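Local coordinates for protein cytosine deaminase (Klebsiella pneumoniae, PDB 4R85) that deaminates 5-methylcytosine and probably cytosine, as an iron-containing hydrolase of the amidohydrolase family, at residues T16-T28 against Y362-I374. Residues are numbered along the deposited sequence; the frame is centred on the assembly and turned at random.
Sequences TLDLQDGIIHRIT and YGLAEGRPANLLI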
loop_
_atom_site.group_PDB
_atom_site.type_symbol
_atom_site.label_atom_id
_atom_site.label_comp_id
_atom_site.label_asym_id
_atom_site.label_seq_id
_atom_site.Cartn_x
_atom_site.Cartn_y
_atom_site.Cartn_z
ATOM N N THR A 16 -0.487 28.641 17.175
ATOM C CA THR A 16 0.767 29.285 16.802
ATOM C C THR A 16 1.917 28.628 17.565
ATOM O O THR A 16 1.822 28.397 18.771
ATOM C CB THR A 16 0.727 30.794 17.088
ATOM O OG1 THR A 16 -0.078 31.431 16.091
ATOM C CG2 THR A 16 2.120 31.394 17.053
ATOM N N LEU A 17 2.992 28.305 16.848
ATOM C CA LEU A 17 4.173 27.713 17.451
ATOM C C LEU A 17 5.348 28.674 17.316
ATOM O O LEU A 17 5.659 29.138 16.216
ATOM C CB LEU A 17 4.514 26.383 16.755
ATOM C CG LEU A 17 3.314 25.525 16.340
ATOM C CD1 LEU A 17 3.778 24.261 15.627
ATOM C CD2 LEU A 17 2.471 25.169 17.543
ATOM N N ASP A 18 5.995 28.977 18.436
ATOM C CA ASP A 18 7.137 29.880 18.444
ATOM C C ASP A 18 8.409 29.089 18.678
ATOM O O ASP A 18 8.558 28.436 19.712
ATOM C CB ASP A 18 6.977 30.942 19.535
ATOM C CG ASP A 18 5.896 31.952 19.208
ATOM O OD1 ASP A 18 5.740 32.287 18.013
ATOM O OD2 ASP A 18 5.204 32.411 20.146
ATOM N N LEU A 19 9.314 29.134 17.704
ATOM C CA LEU A 19 10.570 28.397 17.788
ATOM C C LEU A 19 11.711 29.377 18.005
ATOM O O LEU A 19 11.793 30.413 17.343
ATOM C CB LEU A 19 10.804 27.587 16.514
ATOM C CG LEU A 19 9.635 26.701 16.075
ATOM C CD1 LEU A 19 10.033 25.847 14.876
ATOM C CD2 LEU A 19 9.148 25.832 17.218
ATOM N N GLN A 20 12.594 29.052 18.936
ATOM C CA GLN A 20 13.656 29.972 19.298
ATOM C C GLN A 20 14.827 29.202 19.870
ATOM O O GLN A 20 14.638 28.322 20.702
ATOM C CB GLN A 20 13.127 30.970 20.323
ATOM C CG GLN A 20 14.137 31.968 20.820
ATOM C CD GLN A 20 13.501 32.989 21.739
ATOM O OE1 GLN A 20 12.317 33.310 21.605
ATOM N NE2 GLN A 20 14.279 33.496 22.687
ATOM N N ASP A 21 16.033 29.532 19.416
ATOM C CA ASP A 21 17.246 28.880 19.905
ATOM C C ASP A 21 17.164 27.354 19.825
ATOM O O ASP A 21 17.550 26.653 20.761
ATOM C CB ASP A 21 17.558 29.329 21.337
ATOM C CG ASP A 21 17.884 30.807 21.422
ATOM O OD1 ASP A 21 17.569 31.437 22.456
ATOM O OD2 ASP A 21 18.452 31.340 20.445
ATOM N N GLY A 22 16.641 26.852 18.709
ATOM C CA GLY A 22 16.589 25.421 18.458
ATOM C C GLY A 22 15.548 24.654 19.252
ATOM O O GLY A 22 15.436 23.438 19.117
ATOM N N ILE A 23 14.785 25.348 20.088
ATOM C CA ILE A 23 13.752 24.681 20.876
ATOM C C ILE A 23 12.364 25.278 20.649
ATOM O O ILE A 23 12.219 26.368 20.101
ATOM C CB ILE A 23 14.093 24.671 22.389
ATOM C CG1 ILE A 23 14.358 26.085 22.901
ATOM C CG2 ILE A 23 15.303 23.786 22.659
ATOM C CD1 ILE A 23 13.164 26.732 23.585
ATOM N N ILE A 24 11.344 24.532 21.054
ATOM C CA ILE A 24 9.973 25.012 21.012
ATOM C C ILE A 24 9.743 25.953 22.192
ATOM O O ILE A 24 9.578 25.512 23.328
ATOM C CB ILE A 24 8.987 23.833 21.089
ATOM C CG1 ILE A 24 9.284 22.831 19.969
ATOM C CG2 ILE A 24 7.556 24.324 21.003
ATOM C CD1 ILE A 24 8.565 21.519 20.118
ATOM N N HIS A 25 9.732 27.250 21.923
ATOM C CA HIS A 25 9.625 28.229 22.997
ATOM C C HIS A 25 8.199 28.392 23.527
ATOM O O HIS A 25 7.993 28.559 24.727
ATOM C CB HIS A 25 10.193 29.582 22.561
ATOM C CG HIS A 25 10.225 30.598 23.661
ATOM N ND1 HIS A 25 9.170 31.447 23.919
ATOM C CD2 HIS A 25 11.176 30.890 24.579
ATOM C CE1 HIS A 25 9.473 32.223 24.944
ATOM N NE2 HIS A 25 10.684 31.906 25.364
ATOM N N ARG A 26 7.219 28.334 22.631
ATOM C CA ARG A 26 5.836 28.580 23.012
ATOM C C ARG A 26 4.850 27.956 22.026
ATOM O O ARG A 26 5.045 28.018 20.814
ATOM C CB ARG A 26 5.578 30.090 23.118
ATOM C CG ARG A 26 4.228 30.452 23.714
ATOM C CD ARG A 26 3.832 31.892 23.388
ATOM N NE ARG A 26 4.478 32.880 24.250
ATOM C CZ ARG A 26 5.530 33.613 23.895
ATOM N NH1 ARG A 26 6.067 33.469 22.689
ATOM N NH2 ARG A 26 6.044 34.494 24.748
ATOM N N ILE A 27 3.795 27.354 22.564
ATOM C CA ILE A 27 2.677 26.862 21.769
ATOM C C ILE A 27 1.410 27.525 22.290
ATOM O O ILE A 27 1.086 27.397 23.470
ATOM C CB ILE A 27 2.523 25.343 21.909
ATOM C CG1 ILE A 27 3.789 24.632 21.424
ATOM C CG2 ILE A 27 1.288 24.853 21.144
ATOM C CD1 ILE A 27 3.860 23.180 21.831
ATOM N N THR A 28 0.695 28.236 21.422
ATOM C CA THR A 28 -0.486 28.982 21.850
ATOM C C THR A 28 -1.697 28.715 20.962
ATOM O O THR A 28 -1.606 28.779 19.734
ATOM C CB THR A 28 -0.207 30.493 21.859
ATOM O OG1 THR A 28 1.093 30.732 22.414
ATOM C CG2 THR A 28 -1.260 31.242 22.684
ATOM N N TYR A 362 11.894 14.388 21.800
ATOM C CA TYR A 362 10.883 14.182 20.767
ATOM C C TYR A 362 9.530 14.692 21.256
ATOM O O TYR A 362 9.194 14.538 22.427
ATOM C CB TYR A 362 10.786 12.697 20.414
ATOM C CG TYR A 362 9.872 12.404 19.236
ATOM C CD1 TYR A 362 8.498 12.231 19.417
ATOM C CD2 TYR A 362 10.380 12.308 17.950
ATOM C CE1 TYR A 362 7.661 11.964 18.341
ATOM C CE2 TYR A 362 9.552 12.044 16.870
ATOM C CZ TYR A 362 8.201 11.872 17.074
ATOM O OH TYR A 362 7.379 11.615 16.010
ATOM N N GLY A 363 8.757 15.301 20.359
ATOM C CA GLY A 363 7.403 15.718 20.683
ATOM C C GLY A 363 7.189 17.218 20.667
ATOM O O GLY A 363 8.090 17.989 20.998
ATOM N N LEU A 364 5.986 17.642 20.286
ATOM C CA LEU A 364 5.669 19.067 20.260
ATOM C C LEU A 364 5.227 19.554 21.629
ATOM O O LEU A 364 4.033 19.622 21.920
ATOM C CB LEU A 364 4.598 19.381 19.214
ATOM C CG LEU A 364 4.935 18.929 17.792
ATOM C CD1 LEU A 364 3.972 19.538 16.795
ATOM C CD2 LEU A 364 6.374 19.286 17.435
ATOM N N ALA A 365 6.206 19.891 22.461
ATOM C CA ALA A 365 5.965 20.449 23.784
ATOM C C ALA A 365 6.976 21.555 23.993
ATOM O O ALA A 365 8.099 21.485 23.488
ATOM C CB ALA A 365 6.141 19.379 24.844
ATOM N N GLU A 366 6.585 22.582 24.734
ATOM C CA GLU A 366 7.503 23.674 25.028
ATOM C C GLU A 366 8.744 23.139 25.739
ATOM O O GLU A 366 8.647 22.269 26.599
ATOM C CB GLU A 366 6.803 24.749 25.854
ATOM C CG GLU A 366 5.642 25.394 25.117
ATOM C CD GLU A 366 4.894 26.410 25.966
ATOM O OE1 GLU A 366 5.290 26.619 27.135
ATOM O OE2 GLU A 366 3.913 27.002 25.460
ATOM N N GLY A 367 9.911 23.630 25.342
ATOM C CA GLY A 367 11.154 23.203 25.952
ATOM C C GLY A 367 11.854 22.098 25.189
ATOM O O GLY A 367 13.039 21.854 25.396
ATOM N N ARG A 368 11.121 21.428 24.305
ATOM C CA ARG A 368 11.686 20.328 23.516
ATOM C C ARG A 368 12.319 20.844 22.218
ATOM O O ARG A 368 12.036 21.971 21.801
ATOM C CB ARG A 368 10.610 19.264 23.247
ATOM C CG ARG A 368 10.005 18.722 24.532
ATOM C CD ARG A 368 9.314 17.381 24.371
ATOM N NE ARG A 368 8.685 16.992 25.636
ATOM C CZ ARG A 368 7.883 15.945 25.798
ATOM N NH1 ARG A 368 7.603 15.149 24.773
ATOM N NH2 ARG A 368 7.356 15.696 26.993
ATOM N N PRO A 369 13.198 20.036 21.593
ATOM C CA PRO A 369 13.860 20.468 20.357
ATOM C C PRO A 369 12.866 20.873 19.275
ATOM O O PRO A 369 11.813 20.242 19.124
ATOM C CB PRO A 369 14.620 19.215 19.912
ATOM C CG PRO A 369 14.878 18.473 21.165
ATOM C CD PRO A 369 13.686 18.718 22.040
ATOM N N ALA A 370 13.206 21.923 18.538
ATOM C CA ALA A 370 12.375 22.391 17.437
ATOM C C ALA A 370 12.562 21.509 16.204
ATOM O O ALA A 370 13.134 21.936 15.197
ATOM C CB ALA A 370 12.688 23.848 17.116
ATOM N N ASN A 371 12.088 20.269 16.309
ATOM C CA ASN A 371 12.077 19.329 15.206
ATOM C C ASN A 371 10.627 19.016 14.891
ATOM O O ASN A 371 9.931 18.425 15.717
ATOM C CB ASN A 371 12.782 18.027 15.599
ATOM C CG ASN A 371 14.209 18.243 16.071
ATOM O OD1 ASN A 371 14.830 19.262 15.771
ATOM N ND2 ASN A 371 14.740 17.274 16.809
ATOM N N LEU A 372 10.170 19.408 13.707
ATOM C CA LEU A 372 8.775 19.211 13.342
ATOM C C LEU A 372 8.525 19.315 11.838
ATOM O O LEU A 372 9.366 19.821 11.082
ATOM C CB LEU A 372 7.882 20.212 14.090
ATOM C CG LEU A 372 7.961 21.685 13.672
ATOM C CD1 LEU A 372 6.697 22.417 14.085
ATOM C CD2 LEU A 372 9.175 22.373 14.273
ATOM N N LEU A 373 7.357 18.832 11.422
ATOM C CA LEU A 373 6.950 18.856 10.029
ATOM C C LEU A 373 5.624 19.570 9.877
ATOM O O LEU A 373 4.812 19.618 10.809
ATOM C CB LEU A 373 6.764 17.432 9.494
ATOM C CG LEU A 373 7.843 16.384 9.746
ATOM C CD1 LEU A 373 7.392 15.047 9.181
ATOM C CD2 LEU A 373 9.176 16.807 9.140
ATOM N N ILE A 374 5.404 20.124 8.697
ATOM C CA ILE A 374 4.071 20.550 8.307
ATOM C C ILE A 374 3.602 19.616 7.192
ATOM O O ILE A 374 4.238 19.528 6.145
ATOM C CB ILE A 374 4.054 22.010 7.837
ATOM C CG1 ILE A 374 4.441 22.942 8.993
ATOM C CG2 ILE A 374 2.675 22.374 7.284
ATOM C CD1 ILE A 374 4.623 24.374 8.586
#
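Ile23 and Pro369 form a single antiparallel bridge, the point where the hairpin of strands 14-20 and 23-29 meets the loop leading into strand 372-375. Ala370 N donates to Gly22 O and Ile24 N to Arg368 O, the latter nearly along the C=O axis at 2.8 Å. A third bond, from Gly367 N to Ile24 O, ties in the type II turn 365-368, so that both backbone polar groups of Ile24 are engaged. Farther along the strand, Glu366 takes over: with CG anti to the carbonyl carbon (chi1 -63°) and the chain extended beyond, it runs past Arg26 CA and accepts the N-H of Ile27 on the anti side of OE2, tilted 23° from the carboxylate plane, in a nearly straight bond of 2.9 Å. The side chain thus continues the edge pairing where the loop backbone has turned away. Ile24 points into the loop, its CD1 lying 3.4 Å from Ala365 O and 4.1 Å from Leu364 CD2, while Ile27 CD1 reaches Leu364 O at 3.6 Å. Deeper in, Leu19 CD1 packs obliquely on Leu372 CD2 (3.6 Å), and Leu17 slides past Leu372 in the opposite direction. The hairpin, with its type I' turn and a classic bulge at His25 and Arg26 opposite Asp18, packs against the chain returning from the barrel, as in the small beta domain that amidohydrolases build from both chain termini beside the TIM barrel.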